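Side-chain contact in putative ATPase, AAA family (Prochlorococcus marinus subsp. pastoris str. CCMP1986, PDB 3CTD), which probably acts as a DNA-dependent ATPase of the RarA/MGS1/WRNIP1 subfamily in the cellular response to stalled DNA replication: residues 108-111 with 112-115. The protein carries 1 engineered substitution. Sequence-based numbering, arbitrary orientation.
Sequences EGLF and FLSQ
Glu108 meets Phe112 through its backbone: its carbonyl O lies obliquely to the Phe112 ring, 3.9 Å from CD2. Its carboxylate forms a long, weak ion pair with Arg73 of the second subunit. Gly109 puts its CA at the ring edge, near the ring plane, 3.8 Å from Phe112 CD2. CG of Phe112 is anti to its own carbonyl carbon (chi1 -58°), which turns the ring back toward Glu108 and Gly109. The ring also packs on Ala100 of helix 90-104 and on Cys80 of the second subunit. Gly109 O accepts a nearly straight hydrogen bond from Leu113 N at 3.2 Å, and a weak, bent one from Phe112 N. Leu110 O accepts a hydrogen bond from Ser114 N at 3.0 Å. The side chains of Leu110 and Leu113 touch loosely, CD1 to CD1 at 4.3 Å. Phe111 O accepts a hydrogen bond from Gln115 N at 2.7 Å, with the donor tilted 34° from the carbonyl plane. The Phe111 side chain packs on Cys80 of the second subunit. Ser114 OG, anti to its own N (chi1 171°), bonds to Thr129 O of that subunit. An alanine in place of Phe112 would probably leave a gap beside Gly109 CA and Ala100, and remove the ring's packing on Cys80. The three successive i to i+4 bonds are those of an alpha-helix, here the N-terminal part of helix 110-121 in the MgsA-type C-terminal region. The carbonyls of Gly109, Leu110 and Phe111 are thus each bonded within the helix, while Leu113 faces helices 68-83 and 90-104 of its own chain and Phe111, Phe112 and Ser114 meet the second subunit.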
loop_
_atom_site.group_PDB
_atom_site.type_symbol
_atom_site.label_atom_id
_atom_site.label_comp_id
_atom_site.label_asym_id
_atom_site.label_seq_id
_atom_site.Cartn_x
_atom_site.Cartn_y
_atom_site.Cartn_z
ATOM N N GLU B 108 -16.312 3.116 -15.683
ATOM C CA GLU B 108 -15.633 3.798 -14.598
ATOM C C GLU B 108 -14.175 3.444 -14.453
ATOM O O GLU B 108 -13.404 4.208 -13.898
ATOM C CB GLU B 108 -16.353 3.561 -13.291
ATOM C CG GLU B 108 -16.840 4.825 -12.723
ATOM C CD GLU B 108 -18.120 5.219 -13.334
ATOM O OE1 GLU B 108 -19.040 4.363 -13.263
ATOM O OE2 GLU B 108 -18.176 6.348 -13.883
ATOM N N GLY B 109 -13.815 2.267 -14.937
ATOM C CA GLY B 109 -12.434 1.889 -15.056
ATOM C C GLY B 109 -11.551 2.901 -15.746
ATOM O O GLY B 109 -10.350 2.969 -15.464
ATOM N N LEU B 110 -12.109 3.664 -16.674
ATOM C CA LEU B 110 -11.305 4.700 -17.343
ATOM C C LEU B 110 -10.559 5.696 -16.374
ATOM O O LEU B 110 -9.446 6.143 -16.665
ATOM C CB LEU B 110 -12.161 5.442 -18.390
ATOM C CG LEU B 110 -11.403 6.472 -19.206
ATOM C CD1 LEU B 110 -10.230 5.823 -20.018
ATOM C CD2 LEU B 110 -12.359 7.256 -20.075
ATOM N N PHE B 111 -11.158 5.998 -15.218
ATOM C CA PHE B 111 -10.548 6.847 -14.201
ATOM C C PHE B 111 -9.312 6.210 -13.513
ATOM O O PHE B 111 -8.428 6.916 -13.016
ATOM C CB PHE B 111 -11.576 7.146 -13.105
ATOM C CG PHE B 111 -12.739 8.045 -13.528
ATOM C CD1 PHE B 111 -12.912 9.308 -12.929
ATOM C CD2 PHE B 111 -13.701 7.613 -14.459
ATOM C CE1 PHE B 111 -14.001 10.147 -13.284
ATOM C CE2 PHE B 111 -14.792 8.434 -14.825
ATOM C CZ PHE B 111 -14.944 9.703 -14.228
ATOM N N PHE B 112 -9.301 4.885 -13.391
ATOM C CA PHE B 112 -8.152 4.189 -12.782
ATOM C C PHE B 112 -7.006 4.176 -13.795
ATOM O O PHE B 112 -5.863 4.367 -13.403
ATOM C CB PHE B 112 -8.508 2.780 -12.272
ATOM C CG PHE B 112 -9.585 2.797 -11.275
ATOM C CD1 PHE B 112 -9.356 3.303 -9.997
ATOM C CD2 PHE B 112 -10.853 2.390 -11.613
ATOM C CE1 PHE B 112 -10.393 3.372 -9.052
ATOM C CE2 PHE B 112 -11.912 2.446 -10.683
ATOM C CZ PHE B 112 -11.675 2.931 -9.403
ATOM N N LEU B 113 -7.309 4.045 -15.097
ATOM C CA LEU B 113 -6.257 4.198 -16.112
ATOM C C LEU B 113 -5.666 5.595 -16.010
ATOM O O LEU B 113 -4.435 5.800 -15.933
ATOM C CB LEU B 113 -6.807 3.924 -17.513
ATOM C CG LEU B 113 -7.038 2.434 -17.887
ATOM C CD1 LEU B 113 -8.003 2.210 -19.112
ATOM C CD2 LEU B 113 -5.721 1.633 -18.064
ATOM N N SER B 114 -6.563 6.565 -15.977
ATOM C CA SER B 114 -6.187 7.945 -15.821
ATOM C C SER B 114 -5.404 8.249 -14.531
ATOM O O SER B 114 -4.328 8.841 -14.621
ATOM C CB SER B 114 -7.423 8.808 -15.960
ATOM O OG SER B 114 -7.088 10.103 -15.621
ATOM N N GLN B 115 -5.891 7.845 -13.346
ATOM C CA GLN B 115 -5.090 8.016 -12.102
ATOM C C GLN B 115 -3.665 7.441 -12.205
ATOM O O GLN B 115 -2.668 8.094 -11.843
ATOM C CB GLN B 115 -5.766 7.366 -10.905
ATOM C CG GLN B 115 -4.889 7.316 -9.676
ATOM C CD GLN B 115 -5.673 7.467 -8.370
ATOM O OE1 GLN B 115 -6.849 7.785 -8.400
ATOM N NE2 GLN B 115 -5.032 7.201 -7.225
#